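Long-range contacts in flagellar motor switch protein FliG (Thermotoga maritima, PDB 3AJC), which probably forms part of the flagellar switch complex that interacts with chemotaxis proteins and contacts motor components setting the direction of flagellar rotation: residues 137-142 with 215-219; 156-160 with 189-193. All blocks are in the same frame, centred on the assembly; numbering follows the deposited sequence.

Interaction 1: residues 137-142 with 215-219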
loop_
_atom_site.group_PDB
_atom_site.type_symbol
_atom_site.label_atom_id
_atom_site.label_comp_id
_atom_site.label_asym_id
_atom_site.label_seq_id
_atom_site.Cartn_x
_atom_site.Cartn_y
_atom_site.Cartn_z
ATOM N N LYS A 137 -14.099 6.838 -2.411
ATOM C CA LYS A 137 -14.716 5.847 -3.281
ATOM C C LYS A 137 -15.853 5.117 -2.570
ATOM O O LYS A 137 -16.715 4.530 -3.221
ATOM C CB LYS A 137 -13.684 4.801 -3.725
ATOM C CG LYS A 137 -13.288 4.858 -5.195
ATOM C CD LYS A 137 -12.386 6.046 -5.496
ATOM C CE LYS A 137 -12.384 6.364 -6.997
ATOM N NZ LYS A 137 -13.757 6.217 -7.596
ATOM N N LEU A 138 -15.851 5.143 -1.241
ATOM C CA LEU A 138 -16.865 4.432 -0.466
ATOM C C LEU A 138 -18.202 5.149 -0.361
ATOM O O LEU A 138 -18.257 6.380 -0.382
ATOM C CB LEU A 138 -16.336 4.143 0.941
ATOM C CG LEU A 138 -14.927 3.547 1.019
ATOM C CD1 LEU A 138 -14.606 3.156 2.463
ATOM C CD2 LEU A 138 -14.833 2.334 0.103
ATOM N N ASP A 139 -19.282 4.375 -0.257
ATOM C CA ASP A 139 -20.605 4.972 -0.119
ATOM C C ASP A 139 -20.796 5.356 1.344
ATOM O O ASP A 139 -20.163 4.779 2.229
ATOM C CB ASP A 139 -21.706 4.004 -0.557
ATOM C CG ASP A 139 -22.036 2.981 0.499
ATOM O OD1 ASP A 139 -21.222 2.055 0.707
ATOM O OD2 ASP A 139 -23.113 3.109 1.125
ATOM N N ASP A 140 -21.659 6.339 1.581
ATOM C CA ASP A 140 -21.934 6.852 2.917
ATOM C C ASP A 140 -22.190 5.824 4.015
ATOM O O ASP A 140 -21.710 5.993 5.133
ATOM C CB ASP A 140 -23.088 7.859 2.847
ATOM C CG ASP A 140 -22.642 9.220 2.320
ATOM O OD1 ASP A 140 -21.750 9.262 1.450
ATOM O OD2 ASP A 140 -23.187 10.251 2.771
ATOM N N ARG A 141 -22.931 4.763 3.715
ATOM C CA ARG A 141 -23.202 3.745 4.727
ATOM C C ARG A 141 -21.901 3.074 5.156
ATOM O O ARG A 141 -21.639 2.918 6.347
ATOM C CB ARG A 141 -24.178 2.694 4.195
ATOM C CG ARG A 141 -25.476 3.269 3.638
ATOM C CD ARG A 141 -26.693 2.776 4.412
ATOM N NE ARG A 141 -26.816 3.409 5.723
ATOM C CZ ARG A 141 -27.668 3.015 6.667
ATOM N NH1 ARG A 141 -28.475 1.980 6.447
ATOM N NH2 ARG A 141 -27.719 3.657 7.829
ATOM N N SER A 142 -21.091 2.675 4.180
ATOM C CA SER A 142 -19.809 2.033 4.456
ATOM C C SER A 142 -18.931 2.925 5.333
ATOM O O SER A 142 -18.288 2.458 6.271
ATOM C CB SER A 142 -19.074 1.729 3.147
ATOM O OG SER A 142 -19.666 0.637 2.471
ATOM N N GLY A 215 -16.528 -9.004 4.243
ATOM C CA GLY A 215 -17.488 -8.776 3.177
ATOM C C GLY A 215 -18.554 -7.722 3.417
ATOM O O GLY A 215 -19.588 -7.734 2.748
ATOM N N GLU A 216 -18.322 -6.802 4.348
ATOM C CA GLU A 216 -19.317 -5.771 4.621
ATOM C C GLU A 216 -18.925 -4.335 4.251
ATOM O O GLU A 216 -19.342 -3.383 4.912
ATOM C CB GLU A 216 -19.750 -5.837 6.092
ATOM C CG GLU A 216 -18.613 -5.905 7.098
ATOM C CD GLU A 216 -19.114 -5.890 8.533
ATOM O OE1 GLU A 216 -19.805 -4.919 8.910
ATOM O OE2 GLU A 216 -18.817 -6.846 9.280
ATOM N N ILE A 217 -18.136 -4.183 3.191
ATOM C CA ILE A 217 -17.718 -2.859 2.718
ATOM C C ILE A 217 -18.033 -2.715 1.231
ATOM O O ILE A 217 -17.575 -3.505 0.404
ATOM C CB ILE A 217 -16.204 -2.609 2.957
ATOM C CG1 ILE A 217 -15.985 -2.148 4.402
ATOM C CG2 ILE A 217 -15.670 -1.569 1.968
ATOM C CD1 ILE A 217 -14.569 -1.701 4.711
ATOM N N VAL A 218 -18.811 -1.689 0.904
ATOM C CA VAL A 218 -19.237 -1.442 -0.468
ATOM C C VAL A 218 -18.639 -0.194 -1.113
ATOM O O VAL A 218 -18.689 0.900 -0.547
ATOM C CB VAL A 218 -20.772 -1.310 -0.535
ATOM C CG1 VAL A 218 -21.214 -1.105 -1.974
ATOM C CG2 VAL A 218 -21.428 -2.538 0.080
ATOM N N ILE A 219 -18.089 -0.363 -2.312
ATOM C CA ILE A 219 -17.499 0.754 -3.045
ATOM C C ILE A 219 -18.594 1.542 -3.768
ATOM O O ILE A 219 -18.599 2.785 -3.655
ATOM C CB ILE A 219 -16.440 0.265 -4.078
ATOM C CG1 ILE A 219 -15.159 -0.178 -3.356
ATOM C CG2 ILE A 219 -16.113 1.380 -5.069
ATOM C CD1 ILE A 219 -15.323 -1.391 -2.451
#
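Ser142 and Val218 carry the polar centre of this contact. Val218 N donates to Ser142 OG at 2.9 Å in a fairly straight bond (158°), and the same hydroxyl donates a hydrogen bond to Asp139 OD1, 2.7 Å from Ser142 OG, on the syn side of the carboxylate. Serine suits the place because one small group can accept and donate at once. Asp139 is the N-cap of helix 140-147: with CG between its backbone N and carbonyl carbon (chi1 80°), its other oxygen, OD2, takes the amide of Arg141 from above the carboxylate plane. The two bonds to different oxygens would limit how the carboxylate can turn, while OD1 also rests 3.6 Å from Val218 CB. The Val218 amide is thus linked through Ser142 to the capping carboxylate.

The apolar flank is looser. Leu138 CD2 lies 4.4 Å from Ile217 CG2 and 4.3 Å from Ile219 CG1, and at the solvent edge the exposed Lys137 turns its amine away.

Gly215, whose positive phi suits a residue without a side chain, is the C-prime residue of a Schellman motif ending helix 194-213. Beyond this turn Ile217 leans back on Ile208 and Leu211 of that helix. Leu138 packs on Phe130 and Ile143, and its O accepts from Lys169, joining 137-142 to helix 164-171, while the Ser142-Val218 bond ties the chain's last modelled residues to helix 140-147.

Interaction 2: residues 156-160 with 189-193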
loop_
_atom_site.group_PDB
_atom_site.type_symbol
_atom_site.label_atom_id
_atom_site.label_comp_id
_atom_site.label_asym_id
_atom_site.label_seq_id
_atom_site.Cartn_x
_atom_site.Cartn_y
_atom_site.Cartn_z
ATOM N N ALA A 156 -8.862 12.572 14.299
ATOM C CA ALA A 156 -8.349 13.929 14.213
ATOM C C ALA A 156 -6.985 13.954 13.528
ATOM O O ALA A 156 -6.743 14.782 12.644
ATOM C CB ALA A 156 -8.258 14.540 15.601
ATOM N N LEU A 157 -6.099 13.052 13.940
ATOM C CA LEU A 157 -4.770 12.963 13.349
ATOM C C LEU A 157 -4.862 12.670 11.857
ATOM O O LEU A 157 -4.266 13.362 11.031
ATOM C CB LEU A 157 -3.961 11.852 14.028
ATOM C CG LEU A 157 -3.522 12.135 15.464
ATOM C CD1 LEU A 157 -2.988 10.868 16.147
ATOM C CD2 LEU A 157 -2.473 13.211 15.423
ATOM N N ALA A 158 -5.618 11.633 11.521
ATOM C CA ALA A 158 -5.787 11.224 10.132
ATOM C C ALA A 158 -6.319 12.353 9.244
ATOM O O ALA A 158 -5.950 12.455 8.066
ATOM C CB ALA A 158 -6.723 10.022 10.063
ATOM N N LEU A 159 -7.177 13.198 9.808
ATOM C CA LEU A 159 -7.774 14.298 9.061
ATOM C C LEU A 159 -6.807 15.444 8.776
ATOM O O LEU A 159 -6.981 16.179 7.809
ATOM C CB LEU A 159 -9.012 14.824 9.793
ATOM C CG LEU A 159 -10.215 13.882 9.742
ATOM C CD1 LEU A 159 -11.368 14.426 10.576
ATOM C CD2 LEU A 159 -10.630 13.715 8.295
ATOM N N LYS A 160 -5.787 15.604 9.609
ATOM C CA LYS A 160 -4.819 16.660 9.365
ATOM C C LYS A 160 -4.057 16.372 8.073
ATOM O O LYS A 160 -3.310 17.214 7.584
ATOM C CB LYS A 160 -3.836 16.775 10.529
ATOM C CG LYS A 160 -4.426 17.407 11.773
ATOM C CD LYS A 160 -3.344 17.699 12.796
ATOM C CE LYS A 160 -3.872 18.594 13.913
ATOM N NZ LYS A 160 -4.351 19.912 13.394
ATOM N N MET A 189 -5.684 20.345 19.907
ATOM C CA MET A 189 -4.680 19.381 19.490
ATOM C C MET A 189 -3.353 20.078 19.207
ATOM O O MET A 189 -2.370 19.838 19.894
ATOM C CB MET A 189 -5.159 18.615 18.255
ATOM C CG MET A 189 -4.148 17.630 17.708
ATOM S SD MET A 189 -4.897 16.540 16.493
ATOM C CE MET A 189 -4.726 15.004 17.298
ATOM N N GLY A 190 -3.328 20.949 18.206
ATOM C CA GLY A 190 -2.093 21.641 17.885
ATOM C C GLY A 190 -1.262 20.892 16.855
ATOM O O GLY A 190 -1.734 19.908 16.281
ATOM N N PRO A 191 -0.021 21.333 16.590
ATOM C CA PRO A 191 0.842 20.667 15.609
ATOM C C PRO A 191 1.222 19.254 16.040
ATOM O O PRO A 191 1.377 18.976 17.230
ATOM C CB PRO A 191 2.055 21.596 15.526
ATOM C CG PRO A 191 1.476 22.942 15.873
ATOM C CD PRO A 191 0.593 22.591 17.047
ATOM N N VAL A 192 1.375 18.366 15.065
ATOM C CA VAL A 192 1.718 16.984 15.358
ATOM C C VAL A 192 2.755 16.429 14.393
ATOM O O VAL A 192 2.903 16.915 13.273
ATOM C CB VAL A 192 0.461 16.083 15.295
ATOM C CG1 VAL A 192 -0.577 16.564 16.302
ATOM C CG2 VAL A 192 -0.128 16.100 13.889
ATOM N N ARG A 193 3.474 15.408 14.843
ATOM C CA ARG A 193 4.483 14.770 14.013
ATOM C C ARG A 193 3.794 14.166 12.786
ATOM O O ARG A 193 2.753 13.510 12.898
ATOM C CB ARG A 193 5.185 13.659 14.792
ATOM C CG ARG A 193 5.899 14.081 16.070
ATOM C CD ARG A 193 7.365 14.431 15.836
ATOM N NE ARG A 193 8.172 14.120 17.018
ATOM C CZ ARG A 193 9.465 14.406 17.151
ATOM N NH1 ARG A 193 10.118 15.023 16.171
ATOM N NH2 ARG A 193 10.110 14.065 18.262
#
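Met189 reaches toward Ala156, Leu157 and Lys160 by leaving its backbone with CG anti to the N (chi1 177°) and bending at its last torsion (chi3 -116°), which brings CE round to the helix. Lys160 runs the other way, extended until a final bend at chi4 (-60°), and the two long chains lie alongside, pointing in opposite senses, with Lys160 CE 3.5 Å from Met189 SD. The methyl end of Met189 meets Leu157 at about a right angle: Met189 CE stands 3.4 Å from Leu157 CD2, closer than carbon atoms normally approach, and 3.9 Å from Ala156 CB. A small alanine lets the thioether come close to the helix, and a flexible methionine can follow the uneven surface. Beta-branched Val192 adds to the same surface, CG1 lying 4.0 Å from Leu157 CD2 and CG2 3.8 Å from Lys160 CD. With an alanine in place of Met189, Leu157 and Ala156 would probably lose their methyl partner and the Lys160 chain would be freer to turn.

Gly190 has backbone angles at which a beta carbon would be pressed against the preceding carbonyl O and clash with Pro191 CD. Ala156 also packs on Leu182 and Leu186 of helix 176-187, and Val192 on Val197 of helix 194-213; the loop joining those helices packs against the later part of helix 152-159.

Lys160 NZ is 3.9 Å from Gly190 O, too far for a hydrogen bond, though the charge may still draw weakly on that carbonyl. Cohesion therefore rests mainly on dispersion and close fit, without directional bonds between the two segments.

In the fold
Both contacts belong to the FliG C-terminal domain, an all-helical part of this middle and C-terminal fragment. Interaction 2 is nested inside the chain loop closed by interaction 1; their centres are 25 Å apart and their nearest atoms about 13 Å apart. Helix 194-213 relates them: the loop before it enters interaction 2, the tail after it interaction 1. The partners are consecutive helices: the first residues of helix 140-147 meet the tail, and the later part of helix 152-159 meets the loop. The segments flanking the long helix on both sides are thus tied to this pair. Both contacts lie away from the EHPQR motif, which is important for interaction with FliM, and join parts of the C-terminal domain.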